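Local coordinates for uncharacterized protein (Bombyx mori, PDB 5AZ0) that is an aldo-keto reductase (AKR2E5) that probably reduces carbonyl compounds to alcohols with a nicotinamide cofactor, at residues Arg253-Thr258 / Asp297-Thr302; Val262-Leu267 / Leu285-Ile290; Leu243-Met248 / Ala304-Gly309; Pro7-Asn12 / Gly271-Pro276; Leu20-Trp25 / Asp56-Ala61. All blocks are in the same frame, centred on the assembly; numbering follows the deposited sequence.

Contact 1 of 5, residues Arg253-Thr258 / Asp297-Thr302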
# COMPACT_ATOMS: atom_id res chain seq x y z
N ARG A 253 19.28 19.38 5.18
CA ARG A 253 19.61 20.81 5.41
C ARG A 253 19.55 21.58 4.11
O ARG A 253 19.08 22.71 4.06
CB ARG A 253 20.98 21.00 6.07
CG ARG A 253 21.08 20.48 7.51
CD ARG A 253 22.48 20.77 8.07
NE ARG A 253 23.52 19.95 7.43
CZ ARG A 253 24.00 18.77 7.89
NH1 ARG A 253 23.59 18.23 9.04
NH2 ARG A 253 24.94 18.13 7.18
N LYS A 254 19.99 20.98 3.03
CA LYS A 254 19.92 21.72 1.78
C LYS A 254 18.53 22.21 1.40
O LYS A 254 18.38 23.33 0.95
CB LYS A 254 20.53 20.89 0.67
CG LYS A 254 20.50 21.54 -0.68
CD LYS A 254 21.22 20.66 -1.68
CE LYS A 254 20.97 21.20 -3.07
NZ LYS A 254 21.64 20.34 -4.07
N TYR A 255 17.50 21.39 1.55
CA TYR A 255 16.14 21.81 1.11
C TYR A 255 15.22 22.10 2.29
O TYR A 255 14.07 22.51 2.10
CB TYR A 255 15.50 20.76 0.22
CG TYR A 255 16.30 20.35 -0.98
CD1 TYR A 255 16.22 21.03 -2.17
CD2 TYR A 255 17.13 19.26 -0.91
CE1 TYR A 255 16.95 20.61 -3.29
CE2 TYR A 255 17.88 18.84 -1.99
CZ TYR A 255 17.78 19.50 -3.19
OH TYR A 255 18.52 19.00 -4.25
N GLY A 256 15.71 21.88 3.50
CA GLY A 256 15.02 22.36 4.69
C GLY A 256 14.01 21.35 5.16
O GLY A 256 12.90 21.70 5.48
N LYS A 257 14.43 20.08 5.20
CA LYS A 257 13.53 18.97 5.41
C LYS A 257 14.18 17.98 6.28
O LYS A 257 15.39 17.87 6.30
CB LYS A 257 13.21 18.29 4.05
CG LYS A 257 12.41 19.12 3.05
CD LYS A 257 10.99 19.49 3.57
CE LYS A 257 10.38 20.52 2.62
NZ LYS A 257 8.91 20.74 2.69
N THR A 258 13.38 17.15 6.91
CA THR A 258 13.90 16.01 7.62
C THR A 258 14.28 14.81 6.68
O THR A 258 14.05 14.81 5.46
CB THR A 258 12.89 15.54 8.66
OG1 THR A 258 11.80 14.84 8.03
CG2 THR A 258 12.34 16.75 9.51
N ASP A 297 19.66 16.86 -9.64
CA ASP A 297 20.27 15.70 -10.25
C ASP A 297 21.28 15.11 -9.32
O ASP A 297 21.36 13.91 -9.21
CB ASP A 297 20.94 16.05 -11.57
CG ASP A 297 19.96 16.49 -12.65
OD1 ASP A 297 18.80 16.02 -12.66
OD2 ASP A 297 20.35 17.31 -13.52
N GLU A 298 22.05 15.94 -8.64
CA GLU A 298 23.10 15.45 -7.70
C GLU A 298 22.53 14.66 -6.54
O GLU A 298 23.04 13.57 -6.17
CB GLU A 298 23.93 16.65 -7.17
CG GLU A 298 25.14 16.27 -6.33
CD GLU A 298 25.75 17.46 -5.55
OE1 GLU A 298 25.69 18.61 -6.05
OE2 GLU A 298 26.27 17.23 -4.44
N ASP A 299 21.47 15.20 -5.93
CA ASP A 299 20.88 14.53 -4.75
C ASP A 299 20.06 13.25 -5.10
O ASP A 299 20.08 12.29 -4.37
CB ASP A 299 20.09 15.53 -3.93
CG ASP A 299 20.95 16.73 -3.46
OD1 ASP A 299 22.09 16.52 -2.97
OD2 ASP A 299 20.46 17.87 -3.62
N VAL A 300 19.45 13.25 -6.27
CA VAL A 300 18.79 12.08 -6.85
C VAL A 300 19.86 11.04 -7.06
O VAL A 300 19.70 9.92 -6.65
CB VAL A 300 18.06 12.41 -8.18
CG1 VAL A 300 17.65 11.17 -8.95
CG2 VAL A 300 16.81 13.24 -7.92
N ALA A 301 20.99 11.40 -7.65
CA ALA A 301 22.05 10.38 -7.84
C ALA A 301 22.55 9.82 -6.52
O ALA A 301 22.74 8.61 -6.37
CB ALA A 301 23.21 10.92 -8.68
N THR A 302 22.71 10.66 -5.53
CA THR A 302 23.10 10.17 -4.19
C THR A 302 22.09 9.19 -3.60
O THR A 302 22.44 8.06 -3.06
CB THR A 302 23.30 11.38 -3.20
OG1 THR A 302 24.27 12.33 -3.73
CG2 THR A 302 23.76 10.93 -1.87
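Asp299 OD2 takes two donors from the end of the helix 246-255, the ammonium of Lys254 and the phenol of Tyr255. Lys254 NZ lies 2.8 Å from Asp299 OD2, a salt bridge on the syn side of the carboxylate and 21° out of its plane. The phenol is modelled as a hydrogen bond at 2.3 Å from Tyr255 OH to Asp299 OD2, a length too short to be trusted. The ring and the carboxylate stand nearly perpendicular, with OD2 at the ring edge. Lys254 gets there with CG anti to its backbone N (chi1 179°) and the rest of the chain stretched out, its CG passing over one face of the Tyr255 ring at the rim. Asp296, just before the helix 297-304, adds a second carboxylate for Lys254 NZ, and its backbone N donates to Tyr255 OH. One lysine thus serves two aspartates, and a buried carboxylate oxygen faces both a cation and a hydroxyl, a setting that would probably favour Asp299 as the charged form.

Contact 2 of 5, residues Val262-Leu267 / Leu285-Ile290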
# COMPACT_ATOMS: atom_id res chain seq x y z
N VAL A 262 12.82 13.63 2.99
CA VAL A 262 13.64 13.46 1.83
C VAL A 262 13.24 12.15 1.15
O VAL A 262 12.96 12.17 -0.01
CB VAL A 262 15.17 13.47 2.16
CG1 VAL A 262 16.01 13.05 0.96
CG2 VAL A 262 15.61 14.88 2.56
N ASN A 263 13.27 11.08 1.91
CA ASN A 263 12.78 9.77 1.50
C ASN A 263 11.40 9.83 0.80
O ASN A 263 11.29 9.40 -0.35
CB ASN A 263 12.76 8.84 2.68
CG ASN A 263 12.58 7.39 2.33
OD1 ASN A 263 12.03 7.00 1.26
ND2 ASN A 263 13.00 6.55 3.23
N LEU A 264 10.39 10.45 1.42
CA LEU A 264 9.06 10.51 0.77
C LEU A 264 9.04 11.38 -0.46
O LEU A 264 8.35 11.08 -1.46
CB LEU A 264 7.92 10.94 1.72
CG LEU A 264 7.69 9.98 2.86
CD1 LEU A 264 6.44 10.40 3.69
CD2 LEU A 264 7.60 8.54 2.43
N GLY A 265 9.75 12.49 -0.39
CA GLY A 265 9.78 13.36 -1.54
C GLY A 265 10.48 12.76 -2.76
O GLY A 265 10.11 13.03 -3.89
N TYR A 266 11.48 11.93 -2.50
CA TYR A 266 12.20 11.20 -3.54
C TYR A 266 11.21 10.25 -4.29
O TYR A 266 11.04 10.32 -5.55
CB TYR A 266 13.34 10.46 -2.88
CG TYR A 266 14.08 9.58 -3.85
CD1 TYR A 266 14.78 10.14 -4.95
CD2 TYR A 266 14.06 8.20 -3.73
CE1 TYR A 266 15.44 9.34 -5.87
CE2 TYR A 266 14.76 7.37 -4.63
CZ TYR A 266 15.46 7.95 -5.70
OH TYR A 266 16.14 7.13 -6.59
N LEU A 267 10.45 9.47 -3.50
CA LEU A 267 9.41 8.55 -4.06
C LEU A 267 8.42 9.34 -4.83
O LEU A 267 8.03 8.96 -5.99
CB LEU A 267 8.72 7.68 -2.99
CG LEU A 267 9.68 6.71 -2.30
CD1 LEU A 267 9.08 6.02 -1.11
CD2 LEU A 267 10.21 5.63 -3.26
N LEU A 285 1.77 14.87 10.18
CA LEU A 285 1.94 16.22 9.60
C LEU A 285 3.23 16.36 8.75
O LEU A 285 3.26 16.97 7.68
CB LEU A 285 1.97 17.25 10.75
CG LEU A 285 2.21 18.70 10.35
CD1 LEU A 285 1.25 19.13 9.27
CD2 LEU A 285 2.18 19.64 11.59
N GLU A 286 4.30 15.85 9.33
CA GLU A 286 5.67 15.89 8.73
C GLU A 286 5.64 15.14 7.37
O GLU A 286 5.99 15.74 6.35
CB GLU A 286 6.65 15.24 9.73
CG GLU A 286 8.16 15.34 9.45
CD GLU A 286 9.00 14.28 10.18
OE1 GLU A 286 8.51 13.62 11.11
OE2 GLU A 286 10.18 14.07 9.84
N ASN A 287 5.07 13.90 7.35
CA ASN A 287 4.93 13.12 6.09
C ASN A 287 4.23 13.85 4.98
O ASN A 287 4.56 13.60 3.82
CB ASN A 287 4.28 11.77 6.32
CG ASN A 287 5.10 10.93 7.23
OD1 ASN A 287 6.26 11.21 7.40
ND2 ASN A 287 4.51 9.93 7.86
N ALA A 288 3.33 14.78 5.27
CA ALA A 288 2.63 15.47 4.17
C ALA A 288 3.22 16.77 3.69
O ALA A 288 2.70 17.37 2.71
CB ALA A 288 1.16 15.67 4.47
N SER A 289 4.31 17.18 4.33
CA SER A 289 4.96 18.47 4.01
C SER A 289 6.20 18.17 3.14
O SER A 289 7.34 18.41 3.55
CB SER A 289 5.29 19.23 5.31
OG SER A 289 4.22 19.08 6.29
N ILE A 290 5.92 17.61 1.94
CA ILE A 290 6.94 17.02 1.07
C ILE A 290 6.77 17.33 -0.39
O ILE A 290 7.41 16.71 -1.24
CB ILE A 290 6.97 15.49 1.18
CG1 ILE A 290 5.63 14.89 0.74
CG2 ILE A 290 7.29 15.02 2.59
CD1 ILE A 290 5.63 13.40 0.55
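Ile290 carries CG1 between its backbone N and carbonyl carbon (chi1 61°) and then runs out straight through chi2, which sends CD1 to the helix 259-269. Leu264 meets it with CG beside its own backbone N (chi1 -62°), and Leu264 CB and Ile290 CD1 are 3.6 Å apart. The far end of the leucine goes to a different partner. Its CD1 branch reaches the last turn of the helix 281-287, where it sits 3.7 Å from Asn287 CB, against the aliphatic root of that side chain, and also touches the amide end, with Leu264 CD1 and Asn287 OD1 3.8 Å apart. Leu264 is therefore wedged between Asn287 and Ile290. Beside it Gly265, with no side chain, lets the backbones come close: its CA is 5.3 Å from the CA of Ile290 and 4.1 Å from Ile290 O. The turn that presents Ile290 is tied back by Ser289 OG, which donates to Leu285 O at 2.7 Å; Ala288 N reaches that carbonyl oxygen from the opposite face of its plane. All four touching residues are buried, and the contact is van der Waals packing, carried mainly by Leu264 and Ile290. Leu264 also leans on Ser274 of the strand 273-274. The helix 259-269 thus packs on the end of the helix 281-287 and the loop that follows it, in the helical layer round the strands of a TIM barrel.

Contact 3 of 5, residues Leu243-Met248 / Ala304-Gly309. With EDO (1,2-ethanediol), chain C.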
# COMPACT_ATOMS: atom_id res chain seq x y z
N LEU A 243 18.62 6.78 10.28
CA LEU A 243 18.10 8.18 10.43
C LEU A 243 19.21 9.21 10.67
O LEU A 243 19.03 10.37 10.32
CB LEU A 243 17.07 8.30 11.57
CG LEU A 243 15.70 7.66 11.32
CD1 LEU A 243 14.90 7.50 12.62
CD2 LEU A 243 14.95 8.48 10.28
N ASP A 244 20.33 8.75 11.26
CA ASP A 244 21.53 9.58 11.49
C ASP A 244 22.52 9.53 10.31
O ASP A 244 23.71 9.71 10.53
CB ASP A 244 22.24 9.20 12.82
CG ASP A 244 22.67 7.71 12.88
OD1 ASP A 244 22.69 7.02 11.84
OD2 ASP A 244 22.98 7.22 13.99
N ASN A 245 22.04 9.29 9.08
CA ASN A 245 22.95 9.18 7.93
C ASN A 245 23.37 10.56 7.44
O ASN A 245 22.50 11.37 7.06
CB ASN A 245 22.34 8.36 6.78
CG ASN A 245 23.24 8.28 5.57
OD1 ASN A 245 23.35 9.25 4.76
ND2 ASN A 245 23.90 7.14 5.42
N PRO A 246 24.71 10.85 7.46
CA PRO A 246 25.13 12.19 7.11
C PRO A 246 24.71 12.69 5.75
O PRO A 246 24.38 13.89 5.62
CB PRO A 246 26.68 12.12 7.23
CG PRO A 246 26.91 11.10 8.27
CD PRO A 246 25.82 10.08 8.06
N ALA A 247 24.74 11.82 4.71
CA ALA A 247 24.29 12.30 3.38
C ALA A 247 22.77 12.63 3.36
O ALA A 247 22.36 13.54 2.68
CB ALA A 247 24.62 11.29 2.26
N MET A 248 21.97 11.85 4.08
CA MET A 248 20.51 12.12 4.16
C MET A 248 20.32 13.47 4.87
O MET A 248 19.73 14.44 4.30
CB MET A 248 19.78 10.98 4.89
CG MET A 248 19.69 9.64 4.19
SD MET A 248 18.83 9.76 2.63
CE MET A 248 17.13 10.03 3.20
N ALA A 304 19.83 7.48 -5.11
CA ALA A 304 19.86 6.25 -5.90
C ALA A 304 20.96 5.33 -5.49
O ALA A 304 20.81 4.13 -5.75
CB ALA A 304 19.97 6.54 -7.38
N GLN A 305 22.05 5.81 -4.86
CA GLN A 305 23.15 4.89 -4.46
C GLN A 305 22.79 4.00 -3.34
O GLN A 305 23.46 2.97 -3.13
CB GLN A 305 24.48 5.58 -4.10
CG GLN A 305 25.16 6.26 -5.27
CD GLN A 305 26.31 7.17 -4.80
OE1 GLN A 305 26.12 8.35 -4.56
NE2 GLN A 305 27.50 6.61 -4.65
N PHE A 306 21.73 4.33 -2.59
CA PHE A 306 21.33 3.41 -1.51
C PHE A 306 20.70 2.10 -1.98
O PHE A 306 20.55 1.18 -1.19
CB PHE A 306 20.39 4.14 -0.57
CG PHE A 306 21.06 5.20 0.26
CD1 PHE A 306 22.03 4.83 1.21
CD2 PHE A 306 20.69 6.54 0.14
CE1 PHE A 306 22.66 5.78 2.01
CE2 PHE A 306 21.30 7.51 0.96
CZ PHE A 306 22.29 7.12 1.89
N ASP A 307 20.29 2.03 -3.24
CA ASP A 307 19.60 0.85 -3.76
C ASP A 307 20.51 -0.39 -3.76
O ASP A 307 21.57 -0.32 -4.33
CB ASP A 307 19.19 1.12 -5.20
CG ASP A 307 18.29 0.01 -5.79
OD1 ASP A 307 17.60 -0.72 -5.07
OD2 ASP A 307 18.22 -0.06 -7.00
N ASN A 308 20.11 -1.49 -3.11
CA ASN A 308 20.95 -2.68 -3.02
C ASN A 308 20.16 -3.97 -2.97
O ASN A 308 20.71 -5.01 -2.58
CB ASN A 308 21.78 -2.57 -1.76
CG ASN A 308 20.90 -2.49 -0.52
OD1 ASN A 308 19.74 -2.78 -0.59
ND2 ASN A 308 21.46 -2.08 0.58
N GLY A 309 18.87 -3.93 -3.29
CA GLY A 309 18.09 -5.13 -3.31
C GLY A 309 17.63 -5.67 -1.97
O GLY A 309 16.97 -6.70 -1.97
C1 EDO C . 16.84 3.78 -9.90
O1 EDO C . 15.65 4.62 -9.99
C2 EDO C . 17.09 3.81 -8.40
O2 EDO C . 18.02 2.83 -7.94
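Phe306 points its ring at the start of the helix 246-255 and meets two side chains there at different angles. The Asn245 amide comes head-on from the other direction, its plane turned 78° from that of the ring. Asn245 OD1 lies near the ring plane at the edge, 3.7 Å from Phe306 CZ, where the weakly positive C-H rim can face a carbonyl oxygen; Asn245 ND2 is 3.9 Å from Phe306 CE1. Met248 approaches obliquely instead. Bent at both chi2 and chi3 (-60° and -71°), it curls SD back to 3.7 Å from Phe306 CE2, a Met-aromatic contact in which the sulfur sits neither over the face nor at the edge. The same amide oxygen has a second task: Met248 N donates to Asn245 OD1 at 3.0 Å, in the carbonyl plane and on a lone pair. Asn245 ND2 is held by Glu240, which would limit turning of the amide. Within the type I turn Ala304-Asp307, Phe306 O accepts from Asn203, while Asp307 OD2 takes a bond from Ser205 and one from a 1,2-ethanediol, probably a crystallisation additive. Asn245 is a helix N-cap whose amide also meets the edge of an aromatic ring. The contact joins the start of the helix 246-255 to the loop after the helix 297-304; these two are consistent with the extra helices H1 and H2 of aldo-keto reductases.

Contact 4 of 5, residues Pro7-Asn12 / Gly271-Pro276; sequences PNFKLN and GIVSIP
Phe9, by far the most covered residue of the contact, reaches from the strand 8-10 across to the backbone that leads into the strand 273-274. Phe9 CD2 touches Val273 CG2 at 3.5 Å, with the methyl at the ring edge, near its plane. One atom further round, Phe9 CE2 lies 3.8 Å from Ile272 C, again at the edge, and 3.6 Å from Gly271 O, which comes in obliquely. With CG beside the backbone N (chi1 -59°), Phe9 directs its ring toward 271-273, and the phenylalanine and valine side chains run antiparallel, side by side. Val273 turns CG2 to the ring, while its side chain also packs on Val219 and Val221 of the neighbouring strand. Gly271 closes the helix 259-269 in a Schellman motif, with the positive phi that favours glycine, and its CA lies 3.9 Å from Phe9 CZ. With an alanine in place of Phe9, Val273 CG2 and the Gly271 carbonyl would probably lose their ring contact, opening a gap between the strand 8-10 and the 271-273 backbone. The strands 8-10 and 16-18 pair antiparallel, and Phe9 bonds through its backbone to Ile17. Such an N-terminal hairpin, laid across the end of the barrel where the parallel strands begin, is the bottom cover familiar from aldo-keto reductases.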
# COMPACT_ATOMS: atom_id res chain seq x y z
N PRO A 7 -0.98 16.56 -3.62
CA PRO A 7 -1.37 16.39 -5.01
C PRO A 7 -1.82 14.92 -5.39
O PRO A 7 -1.56 13.97 -4.64
CB PRO A 7 -0.08 16.73 -5.77
CG PRO A 7 0.98 16.32 -4.84
CD PRO A 7 0.48 16.61 -3.45
N ASN A 8 -2.48 14.83 -6.53
CA ASN A 8 -3.06 13.62 -7.07
C ASN A 8 -2.35 13.16 -8.32
O ASN A 8 -1.99 13.98 -9.12
CB ASN A 8 -4.55 13.79 -7.36
CG ASN A 8 -5.37 14.16 -6.10
OD1 ASN A 8 -5.27 13.59 -5.00
ND2 ASN A 8 -6.11 15.17 -6.26
N PHE A 9 -2.16 11.84 -8.45
CA PHE A 9 -1.82 11.19 -9.75
C PHE A 9 -3.08 10.71 -10.42
O PHE A 9 -4.11 10.58 -9.78
CB PHE A 9 -0.85 10.07 -9.52
CG PHE A 9 0.48 10.50 -8.88
CD1 PHE A 9 1.10 11.68 -9.20
CD2 PHE A 9 1.16 9.65 -8.06
CE1 PHE A 9 2.33 12.02 -8.65
CE2 PHE A 9 2.36 9.97 -7.48
CZ PHE A 9 2.97 11.14 -7.80
N LYS A 10 -3.03 10.56 -11.73
CA LYS A 10 -4.15 10.13 -12.52
C LYS A 10 -4.03 8.62 -12.77
O LYS A 10 -3.00 8.12 -13.18
CB LYS A 10 -4.16 10.88 -13.85
CG LYS A 10 -3.97 12.42 -13.81
CD LYS A 10 -4.98 13.04 -12.89
CE LYS A 10 -5.34 14.51 -13.25
NZ LYS A 10 -6.83 14.68 -12.96
N LEU A 11 -5.09 7.89 -12.57
CA LEU A 11 -5.12 6.46 -12.87
C LEU A 11 -5.57 6.20 -14.30
O LEU A 11 -6.18 7.05 -14.94
CB LEU A 11 -6.10 5.75 -11.93
CG LEU A 11 -5.75 5.81 -10.44
CD1 LEU A 11 -6.95 5.24 -9.68
CD2 LEU A 11 -4.44 5.11 -10.16
N ASN A 12 -5.31 4.99 -14.76
CA ASN A 12 -5.68 4.57 -16.14
C ASN A 12 -7.12 4.30 -16.36
O ASN A 12 -7.54 3.88 -17.46
CB ASN A 12 -4.85 3.36 -16.55
CG ASN A 12 -5.11 2.13 -15.69
OD1 ASN A 12 -5.96 2.15 -14.76
ND2 ASN A 12 -4.31 1.09 -15.91
N GLY A 271 7.36 9.62 -9.15
CA GLY A 271 5.96 9.37 -9.55
C GLY A 271 5.29 8.20 -8.81
O GLY A 271 4.35 7.60 -9.30
N ILE A 272 5.77 7.91 -7.61
CA ILE A 272 5.29 6.81 -6.81
C ILE A 272 4.47 7.36 -5.63
O ILE A 272 4.92 8.29 -4.97
CB ILE A 272 6.50 6.00 -6.28
CG1 ILE A 272 7.19 5.35 -7.48
CG2 ILE A 272 6.04 4.93 -5.33
CD1 ILE A 272 8.48 4.58 -7.18
N VAL A 273 3.28 6.75 -5.40
CA VAL A 273 2.39 7.05 -4.31
C VAL A 273 3.00 6.37 -3.10
O VAL A 273 3.40 5.25 -3.22
CB VAL A 273 0.95 6.49 -4.58
CG1 VAL A 273 0.07 6.66 -3.35
CG2 VAL A 273 0.31 7.09 -5.86
N SER A 274 3.08 7.04 -1.95
CA SER A 274 3.55 6.45 -0.69
C SER A 274 2.42 6.26 0.32
O SER A 274 1.57 7.15 0.46
CB SER A 274 4.56 7.35 -0.03
OG SER A 274 5.78 7.19 -0.74
N ILE A 275 2.50 5.15 1.06
CA ILE A 275 1.62 4.79 2.15
C ILE A 275 2.46 4.55 3.42
O ILE A 275 2.60 3.43 3.91
CB ILE A 275 0.84 3.47 1.94
CG1 ILE A 275 0.16 3.37 0.58
CG2 ILE A 275 -0.22 3.30 3.05
CD1 ILE A 275 -0.76 4.47 0.22
N PRO A 276 3.00 5.63 3.98
CA PRO A 276 3.58 5.47 5.30
C PRO A 276 2.55 5.10 6.38
O PRO A 276 1.39 5.46 6.24
CB PRO A 276 4.12 6.84 5.61
CG PRO A 276 3.22 7.75 4.85
CD PRO A 276 2.92 7.03 3.56

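Contact 5 of 5, residues Leu20-Trp25 / Asp56-Ala61. With ACT (acetate ion), chain F.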
# COMPACT_ATOMS: atom_id res chain seq x y z
N LEU A 20 -0.13 10.64 -1.49
CA LEU A 20 0.18 10.13 -0.18
C LEU A 20 -1.08 9.57 0.43
O LEU A 20 -2.16 10.10 0.22
CB LEU A 20 0.71 11.26 0.63
CG LEU A 20 1.28 11.03 2.02
CD1 LEU A 20 2.67 10.47 1.84
CD2 LEU A 20 1.34 12.42 2.70
N GLY A 21 -0.95 8.42 1.08
CA GLY A 21 -2.05 7.74 1.75
C GLY A 21 -1.71 7.37 3.19
O GLY A 21 -0.53 7.15 3.52
N TYR A 22 -2.75 7.29 4.03
CA TYR A 22 -2.63 6.96 5.43
C TYR A 22 -2.71 5.45 5.61
O TYR A 22 -3.74 4.84 5.40
CB TYR A 22 -3.74 7.73 6.25
CG TYR A 22 -3.68 7.54 7.73
CD1 TYR A 22 -4.25 6.42 8.34
CD2 TYR A 22 -3.04 8.46 8.54
CE1 TYR A 22 -4.17 6.25 9.73
CE2 TYR A 22 -2.95 8.28 9.92
CZ TYR A 22 -3.54 7.21 10.50
OH TYR A 22 -3.36 7.06 11.85
N GLY A 23 -1.60 4.84 6.00
CA GLY A 23 -1.55 3.42 6.25
C GLY A 23 -2.24 2.96 7.54
O GLY A 23 -2.25 3.67 8.53
N THR A 24 -2.84 1.78 7.50
CA THR A 24 -3.65 1.28 8.61
C THR A 24 -3.26 -0.11 9.08
O THR A 24 -3.99 -0.70 9.90
CB THR A 24 -5.14 1.31 8.26
OG1 THR A 24 -5.47 0.37 7.24
CG2 THR A 24 -5.59 2.70 7.87
N TRP A 25 -2.15 -0.65 8.58
CA TRP A 25 -1.68 -1.95 9.05
C TRP A 25 -0.73 -1.84 10.24
O TRP A 25 0.36 -1.24 10.14
CB TRP A 25 -0.91 -2.61 7.94
CG TRP A 25 -0.21 -3.86 8.29
CD1 TRP A 25 1.08 -4.20 7.90
CD2 TRP A 25 -0.74 -4.99 8.97
NE1 TRP A 25 1.37 -5.47 8.31
CE2 TRP A 25 0.29 -5.99 8.98
CE3 TRP A 25 -1.97 -5.28 9.58
CZ2 TRP A 25 0.12 -7.26 9.58
CZ3 TRP A 25 -2.12 -6.51 10.21
CH2 TRP A 25 -1.08 -7.51 10.18
N ASP A 56 -7.26 8.05 16.22
CA ASP A 56 -7.07 9.46 16.57
C ASP A 56 -6.12 10.14 15.58
O ASP A 56 -6.43 11.22 15.09
CB ASP A 56 -6.60 9.55 18.05
CG ASP A 56 -6.48 10.95 18.56
OD1 ASP A 56 -7.36 11.80 18.29
OD2 ASP A 56 -5.42 11.21 19.19
N ALA A 57 -4.99 9.51 15.21
CA ALA A 57 -4.10 10.16 14.17
C ALA A 57 -4.78 10.19 12.77
O ALA A 57 -4.62 11.16 12.00
CB ALA A 57 -2.72 9.51 14.16
N LEU A 58 -5.69 9.23 12.51
CA LEU A 58 -6.53 9.30 11.26
C LEU A 58 -7.44 10.51 11.22
O LEU A 58 -7.54 11.26 10.18
CB LEU A 58 -7.30 7.99 11.02
CG LEU A 58 -8.27 7.90 9.80
CD1 LEU A 58 -7.63 8.30 8.49
CD2 LEU A 58 -8.78 6.48 9.75
N SER A 59 -8.09 10.75 12.36
CA SER A 59 -9.00 11.89 12.45
C SER A 59 -8.26 13.16 12.23
O SER A 59 -8.65 14.05 11.45
CB SER A 59 -9.72 11.90 13.87
OG SER A 59 -10.51 13.09 13.97
N TYR A 60 -7.12 13.27 12.91
CA TYR A 60 -6.20 14.41 12.69
C TYR A 60 -5.79 14.50 11.20
O TYR A 60 -5.87 15.58 10.53
CB TYR A 60 -4.96 14.24 13.66
CG TYR A 60 -3.89 15.29 13.45
CD1 TYR A 60 -4.04 16.62 13.91
CD2 TYR A 60 -2.72 14.99 12.69
CE1 TYR A 60 -3.05 17.58 13.67
CE2 TYR A 60 -1.75 15.96 12.45
CZ TYR A 60 -1.89 17.24 12.93
OH TYR A 60 -0.86 18.15 12.68
N ALA A 61 -5.38 13.35 10.63
CA ALA A 61 -4.93 13.34 9.17
C ALA A 61 -5.97 13.90 8.30
O ALA A 61 -5.71 14.79 7.46
CB ALA A 61 -4.57 11.93 8.71
C ACT F . -0.74 0.08 5.08
O ACT F . -0.18 0.14 6.20
OXT ACT F . -1.92 0.44 4.88
CH3 ACT F . 0.05 -0.45 3.93
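Tyr22 lays one face of its ring against the backbone of Leu58, whose CA stands 3.7 Å above the ring plane, displaced toward the rim, in a CH-pi contact. The ring's outline is then followed atom by atom: Leu58 CB sits 3.8 Å from Tyr22 CE1, Leu58 CD1 is 3.9 Å from Tyr22 CD1, and Ala61 CB comes to 3.8 Å from Tyr22 CD2, obliquely to the ring. A chi1 of -177° swings the ring away from the backbone N, so that Tyr22 projects from the strand onto the helix 51-64, and the small side chains of Ala57 and Ala61 make room for it. Its hydroxyl ends 3.4 Å from Ala57 CB and makes a weak hydrogen bond to Leu54 O; Leu58 N is near too, but its angle is too poor for a bond. A serine here would probably leave Leu58 and Ala61 without the ring that fills the space between strand and helix. Further along, an acetate, probably from the crystallisation liquor, accepts from two backbone nitrogens. Thr24 N is 3.1 Å from ACT OXT. Trp25 N is 3.2 Å from ACT O. The strand 22-23 opens the barrel, bonded to the strands 68-70 and 273-274; the helix 51-64 lies in the beta-alpha-beta crossover from 22-23 to 68-70, flanked by the helices 281-287 and 78-90, on which Ala61 and Leu58 respectively also rest.

How the contacts relate
Contacts 2 and 5 are buried, mainly apolar packing in the barrel wall, and they meet where Leu20 lies against Asn287 and Ala288. Contact 4 sits at the barrel's end, only partly buried, and crosses contact 2 along the chain; its strand 273-274 bonds to the opening strand of contact 5, as Ser274 O to Gly21 N, and so closes the barrel. Contacts 1 and 3 share the helix 246-255. Contact 1 is only partly buried; contact 3, though its centre is about 22 Å from that of the chain, is buried. There polar chemistry enters: charge and hydroxyl at contact 1, a capping amide beside sulfur and ring at contact 3.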